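PDB 5ISU: Lmo0135 protein from Listeria monocytogenes EGD-e, which is the substrate-binding protein CtaP of an ABC transporter and probably captures peptides or related solutes for import. Local coordinates for residues Tyr298-Ser304 against Pro464-Asn469; Phe305-Lys311 against Gly403-Tyr409. All coordinates share one frame; numbering follows the deposited sequence.

Contact 1 (Tyr298-Ser304 against Pro464-Asn469); sequences YAKPASS and PISYDN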
loop_
_atom_site.group_PDB
_atom_site.type_symbol
_atom_site.label_atom_id
_atom_site.label_comp_id
_atom_site.label_asym_id
_atom_site.label_seq_id
_atom_site.Cartn_x
_atom_site.Cartn_y
_atom_site.Cartn_z
ATOM N N TYR A 298 11.849 -13.621 -1.645
ATOM C CA TYR A 298 10.671 -12.958 -1.079
ATOM C C TYR A 298 10.888 -11.566 -0.510
ATOM O O TYR A 298 9.927 -10.897 -0.115
ATOM C CB TYR A 298 10.056 -13.880 -0.037
ATOM C CG TYR A 298 9.851 -15.281 -0.589
ATOM C CD1 TYR A 298 8.970 -15.515 -1.644
ATOM C CD2 TYR A 298 10.540 -16.375 -0.055
ATOM C CE1 TYR A 298 8.784 -16.797 -2.156
ATOM C CE2 TYR A 298 10.360 -17.658 -0.558
ATOM C CZ TYR A 298 9.485 -17.867 -1.604
ATOM O OH TYR A 298 9.316 -19.144 -2.099
ATOM N N ALA A 299 12.140 -11.133 -0.468
ATOM C CA ALA A 299 12.475 -9.808 0.024
ATOM C C ALA A 299 13.908 -9.459 -0.350
ATOM O O ALA A 299 14.746 -10.347 -0.476
ATOM C CB ALA A 299 12.288 -9.725 1.536
ATOM N N LYS A 300 14.160 -8.176 -0.588
ATOM C CA LYS A 300 15.503 -7.699 -0.868
ATOM C C LYS A 300 15.865 -6.679 0.237
ATOM O O LYS A 300 14.989 -5.961 0.723
ATOM C CB LYS A 300 15.619 -7.091 -2.268
ATOM C CG LYS A 300 14.837 -5.794 -2.481
ATOM C CD LYS A 300 14.870 -5.316 -3.938
ATOM C CE LYS A 300 16.259 -4.864 -4.355
ATOM N NZ LYS A 300 16.284 -4.376 -5.761
ATOM N N PRO A 301 17.151 -6.632 0.645
ATOM C CA PRO A 301 17.602 -5.709 1.677
ATOM C C PRO A 301 17.219 -4.254 1.419
ATOM O O PRO A 301 17.437 -3.751 0.336
ATOM C CB PRO A 301 19.125 -5.843 1.628
ATOM C CG PRO A 301 19.378 -7.191 1.034
ATOM C CD PRO A 301 18.271 -7.412 0.069
ATOM N N ALA A 302 16.642 -3.596 2.415
ATOM C CA ALA A 302 16.275 -2.190 2.287
ATOM C C ALA A 302 17.468 -1.271 2.625
ATOM O O ALA A 302 18.512 -1.707 3.151
ATOM C CB ALA A 302 15.083 -1.872 3.184
ATOM N N SER A 303 17.283 0.004 2.326
ATOM C CA SER A 303 18.281 1.045 2.566
ATOM C C SER A 303 17.533 2.319 2.993
ATOM O O SER A 303 17.546 2.703 4.175
ATOM C CB SER A 303 19.148 1.249 1.306
ATOM O OG SER A 303 18.350 1.430 0.141
ATOM N N SER A 304 16.853 2.940 2.041
ATOM C CA SER A 304 16.052 4.115 2.311
ATOM C C SER A 304 14.758 3.767 3.034
ATOM O O SER A 304 14.291 2.624 2.963
ATOM C CB SER A 304 15.674 4.781 1.007
ATOM O OG SER A 304 14.789 5.849 1.264
ATOM N N PRO A 464 15.290 0.180 8.441
ATOM C CA PRO A 464 14.598 -0.451 7.292
ATOM C C PRO A 464 15.184 -1.832 7.055
ATOM O O PRO A 464 16.372 -1.949 6.841
ATOM C CB PRO A 464 14.906 0.481 6.113
ATOM C CG PRO A 464 15.526 1.714 6.714
ATOM C CD PRO A 464 16.121 1.320 8.025
ATOM N N ILE A 465 14.355 -2.869 7.120
ATOM C CA ILE A 465 14.842 -4.223 6.970
ATOM C C ILE A 465 14.841 -4.680 5.521
ATOM O O ILE A 465 15.880 -5.018 4.976
ATOM C CB ILE A 465 13.996 -5.212 7.793
ATOM C CG1 ILE A 465 14.029 -4.855 9.281
ATOM C CG2 ILE A 465 14.497 -6.635 7.587
ATOM C CD1 ILE A 465 13.032 -5.645 10.110
ATOM N N SER A 466 13.668 -4.712 4.907
ATOM C CA SER A 466 13.557 -5.202 3.535
ATOM C C SER A 466 12.386 -4.663 2.742
ATOM O O SER A 466 11.400 -4.212 3.323
ATOM C CB SER A 466 13.450 -6.727 3.566
ATOM O OG SER A 466 12.346 -7.173 4.357
ATOM N N TYR A 467 12.542 -4.653 1.418
ATOM C CA TYR A 467 11.461 -4.322 0.528
ATOM C C TYR A 467 10.944 -5.692 0.164
ATOM O O TYR A 467 11.669 -6.504 -0.432
ATOM C CB TYR A 467 11.910 -3.534 -0.706
ATOM C CG TYR A 467 12.705 -2.308 -0.335
ATOM C CD1 TYR A 467 12.196 -1.393 0.589
ATOM C CD2 TYR A 467 13.942 -2.048 -0.908
ATOM C CE1 TYR A 467 12.905 -0.272 0.958
ATOM C CE2 TYR A 467 14.660 -0.916 -0.551
ATOM C CZ TYR A 467 14.132 -0.032 0.396
ATOM O OH TYR A 467 14.819 1.105 0.795
ATOM N N ASP A 468 9.704 -5.959 0.565
ATOM C CA ASP A 468 9.089 -7.273 0.409
ATOM C C ASP A 468 8.346 -7.562 -0.902
ATOM O O ASP A 468 7.820 -6.672 -1.555
ATOM C CB ASP A 468 8.147 -7.500 1.588
ATOM C CG ASP A 468 8.881 -7.610 2.915
ATOM O OD1 ASP A 468 10.131 -7.469 2.956
ATOM O OD2 ASP A 468 8.193 -7.857 3.931
ATOM N N ASN A 469 8.321 -8.832 -1.273
ATOM C CA ASN A 469 7.596 -9.266 -2.475
ATOM C C ASN A 469 6.365 -10.027 -2.030
ATOM O O ASN A 469 6.317 -10.532 -0.932
ATOM C CB ASN A 469 8.454 -10.182 -3.354
ATOM C CG ASN A 469 9.702 -9.502 -3.868
ATOM O OD1 ASN A 469 9.709 -8.303 -4.152
ATOM N ND2 ASN A 469 10.774 -10.269 -3.986
#
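Lys300 and Tyr467 form the hydrogen-bonded pair at the middle of this ladder: Lys300 N donates to Tyr467 O at 3.0 Å, and Tyr467 N returns a bond to Lys300 O at 2.9 Å. Asn469 N extends the ladder at one end by donating to Tyr298 O. At the other, Ala302 N reaches Ile465 O at 3.0 Å, nearly straight at its hydrogen (174°). The strand directions, 148° apart, make the pairing antiparallel. Strand 299-301 pairs with the long strand 462-475 in the mixed sheet of this periplasmic-binding-protein-like fold, and 462-475 also pairs with strand 248-263. There Ile465 and Ser466 both face Ser259, a classic beta bulge.

Side-chain polar bonds gather at the Tyr467 hydroxyl. Tyr467 CG stands anti to the carbonyl carbon (chi1 -53°), which sends the ring toward Ala302 and the 303-304 backbone. The hydroxyl donates to Ser304 O at 2.7 Å, with that oxygen in the ring plane, and accepts from Ser303 N at 3.1 Å, so the loop after the short strand is gripped twice by one atom. Beside Ala299 CB, Ser466 OG donates to the syn lone pair of Asp468 OD1 at 2.6 Å; Asp468 OD2 turns to Arg257 in a salt bridge.

Apolar contact centres on Ala302, whose CB lies over one face of the Tyr467 ring, 3.6 Å from its centroid, and meets Pro464 CB at 3.8 Å.

Contact 2 (Phe305-Lys311 against Gly403-Tyr409); sequences FLTENTK and GNDPDAY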
loop_
_atom_site.group_PDB
_atom_site.type_symbol
_atom_site.label_atom_id
_atom_site.label_comp_id
_atom_site.label_asym_id
_atom_site.label_seq_id
_atom_site.Cartn_x
_atom_site.Cartn_y
_atom_site.Cartn_z
ATOM N N PHE A 305 14.160 4.762 3.706
ATOM C CA PHE A 305 12.863 4.564 4.373
ATOM C C PHE A 305 11.724 4.523 3.320
ATOM O O PHE A 305 10.611 4.077 3.599
ATOM C CB PHE A 305 12.601 5.622 5.461
ATOM C CG PHE A 305 12.211 6.955 4.932
ATOM C CD1 PHE A 305 10.889 7.218 4.595
ATOM C CD2 PHE A 305 13.148 7.959 4.772
ATOM C CE1 PHE A 305 10.511 8.464 4.100
ATOM C CE2 PHE A 305 12.774 9.202 4.278
ATOM C CZ PHE A 305 11.455 9.451 3.940
ATOM N N LEU A 306 12.031 4.979 2.113
ATOM C CA LEU A 306 11.130 4.931 0.989
ATOM C C LEU A 306 11.313 3.626 0.219
ATOM O O LEU A 306 12.440 3.137 0.118
ATOM C CB LEU A 306 11.517 6.023 0.009
ATOM C CG LEU A 306 11.500 7.476 0.430
ATOM C CD1 LEU A 306 11.917 8.285 -0.776
ATOM C CD2 LEU A 306 10.102 7.861 0.870
ATOM N N THR A 307 10.229 3.104 -0.357
ATOM C CA THR A 307 10.290 1.927 -1.236
ATOM C C THR A 307 10.749 2.369 -2.626
ATOM O O THR A 307 10.731 3.563 -2.934
ATOM C CB THR A 307 8.939 1.179 -1.309
ATOM O OG1 THR A 307 7.867 2.114 -1.539
ATOM C CG2 THR A 307 8.697 0.427 -0.008
ATOM N N GLU A 308 11.146 1.411 -3.464
ATOM C CA GLU A 308 11.714 1.715 -4.805
ATOM C C GLU A 308 10.804 2.375 -5.822
ATOM O O GLU A 308 11.284 2.998 -6.758
ATOM C CB GLU A 308 12.298 0.458 -5.436
ATOM C CG GLU A 308 13.462 -0.134 -4.647
ATOM C CD GLU A 308 14.177 -1.263 -5.389
ATOM O OE1 GLU A 308 13.731 -1.676 -6.501
ATOM O OE2 GLU A 308 15.203 -1.728 -4.859
ATOM N N ASN A 309 9.501 2.171 -5.665
ATOM C CA ASN A 309 8.491 2.769 -6.542
ATOM C C ASN A 309 8.289 4.263 -6.305
ATOM O O ASN A 309 7.701 4.945 -7.146
ATOM C CB ASN A 309 7.118 2.109 -6.295
ATOM C CG ASN A 309 6.662 2.245 -4.834
ATOM O OD1 ASN A 309 7.301 1.697 -3.921
ATOM N ND2 ASN A 309 5.549 2.957 -4.610
ATOM N N THR A 310 8.730 4.766 -5.153
ATOM C CA THR A 310 8.462 6.161 -4.794
ATOM C C THR A 310 9.439 7.119 -5.425
ATOM O O THR A 310 10.639 6.936 -5.281
ATOM C CB THR A 310 8.537 6.348 -3.271
ATOM O OG1 THR A 310 7.647 5.426 -2.624
ATOM C CG2 THR A 310 8.170 7.774 -2.883
ATOM N N LYS A 311 8.940 8.174 -6.071
ATOM C CA LYS A 311 9.834 9.172 -6.675
ATOM C C LYS A 311 10.906 9.665 -5.728
ATOM O O LYS A 311 10.649 9.905 -4.550
ATOM C CB LYS A 311 9.115 10.396 -7.237
ATOM C CG LYS A 311 8.579 10.207 -8.631
ATOM C CD LYS A 311 8.402 11.530 -9.345
ATOM C CE LYS A 311 7.473 12.486 -8.621
ATOM N NZ LYS A 311 7.319 13.720 -9.443
ATOM N N GLY A 403 2.744 4.259 -1.603
ATOM C CA GLY A 403 2.466 4.983 -2.848
ATOM C C GLY A 403 3.720 5.558 -3.518
ATOM O O GLY A 403 4.847 5.436 -2.994
ATOM N N ASN A 404 3.480 6.213 -4.661
ATOM C CA ASN A 404 4.516 6.717 -5.562
ATOM C C ASN A 404 5.112 8.105 -5.292
ATOM O O ASN A 404 6.097 8.457 -5.942
ATOM C CB ASN A 404 3.988 6.667 -7.022
ATOM C CG ASN A 404 3.678 5.249 -7.492
ATOM O OD1 ASN A 404 4.136 4.260 -6.903
ATOM N ND2 ASN A 404 2.898 5.144 -8.565
ATOM N N ASP A 405 4.504 8.895 -4.402
ATOM C CA ASP A 405 5.011 10.223 -4.079
ATOM C C ASP A 405 5.441 10.237 -2.615
ATOM O O ASP A 405 4.663 9.851 -1.736
ATOM C CB ASP A 405 3.993 11.337 -4.381
ATOM C CG ASP A 405 4.610 12.763 -4.222
ATOM O OD1 ASP A 405 4.915 13.185 -3.064
ATOM O OD2 ASP A 405 4.777 13.470 -5.256
ATOM N N PRO A 406 6.677 10.713 -2.345
ATOM C CA PRO A 406 7.180 10.716 -0.969
ATOM C C PRO A 406 6.393 11.596 0.007
ATOM O O PRO A 406 6.511 11.414 1.206
ATOM C CB PRO A 406 8.625 11.207 -1.128
ATOM C CG PRO A 406 8.606 12.030 -2.380
ATOM C CD PRO A 406 7.627 11.363 -3.280
ATOM N N ASP A 407 5.587 12.523 -0.486
ATOM C CA ASP A 407 4.796 13.390 0.420
ATOM C C ASP A 407 3.818 12.574 1.286
ATOM O O ASP A 407 3.520 12.954 2.414
ATOM C CB ASP A 407 4.011 14.424 -0.369
ATOM C CG ASP A 407 3.268 15.415 0.531
ATOM O OD1 ASP A 407 3.926 16.157 1.298
ATOM O OD2 ASP A 407 2.023 15.480 0.442
ATOM N N ALA A 408 3.342 11.439 0.775
ATOM C CA ALA A 408 2.414 10.612 1.550
ATOM C C ALA A 408 3.055 10.037 2.835
ATOM O O ALA A 408 2.345 9.682 3.778
ATOM C CB ALA A 408 1.834 9.483 0.681
ATOM N N TYR A 409 4.388 9.986 2.876
ATOM C CA TYR A 409 5.109 9.448 4.023
ATOM C C TYR A 409 5.178 10.399 5.209
ATOM O O TYR A 409 5.617 9.990 6.279
ATOM C CB TYR A 409 6.536 9.061 3.632
ATOM C CG TYR A 409 6.699 7.911 2.649
ATOM C CD1 TYR A 409 6.343 8.037 1.314
ATOM C CD2 TYR A 409 7.330 6.741 3.036
ATOM C CE1 TYR A 409 6.550 7.003 0.413
ATOM C CE2 TYR A 409 7.539 5.706 2.149
ATOM C CZ TYR A 409 7.160 5.843 0.839
ATOM O OH TYR A 409 7.389 4.785 -0.031
HETATM O O HOH W 1 4.248 2.087 -2.293
#
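Phe305 turns the edge of its ring toward the face of Tyr409 in an offset edge-to-face pair, the planes 76° apart and the centroids separated by 5.8 Å. Next, Leu306 sets CD2 squarely over the centre of the Tyr409 ring, 3.4 Å from its centroid and almost on the normal, a CH-pi contact. Thr307 N gives the Tyr409 hydroxyl a weak hydrogen bond and opens a type I beta turn that closes at Thr310. This turn docks on the loop after strand 395-400, where Asp405 OD1 accepts from Asp407 N in an Asx turn leading into the 3-10 segment 406-409. From within the beta turn, Asn309 ND2 donates almost straight to Asn404 OD1 at 3.0 Å, the donor in the Asn404 carbonyl plane and the acceptor in the Asn309 amide plane, though the amides are turned 66° apart. A water also accepts from Asn309 ND2 and from Gly403 N. Thr310 OG1 relays a chain of bonds, accepting from Tyr409 OH at 2.7 Å and donating to Gly403 O at 2.8 Å; its chi1 (-55°) sets OG1 beside the backbone N and CG2 anti to it, this methyl 3.3 Å from Pro406 N. Lys311 N finally donates to Asn404 O at 2.9 Å.

How the contacts relate
Both contacts are mostly buried, and one continuous run, 298-311, supplies the first segment of each; contact 2 is nested in the loop that contact 1 closes. Their centres lie about 14 Å apart, with contact 2 nearer the centre of the chain. Contact 1 is a sheet edge held largely by backbone bonds, whereas contact 2 joins two loops chiefly through side chains and a water. In each a tyrosine hydroxyl takes part in bonds to the other segment. The two meet directly: Lys300 NZ forms a salt bridge with Glu308 OE2 at 3.0 Å, between exposed residues, and Leu306 O, 3.2 Å from Tyr467 OH, is a probable further acceptor that would have to share the proton given to Ser304 O.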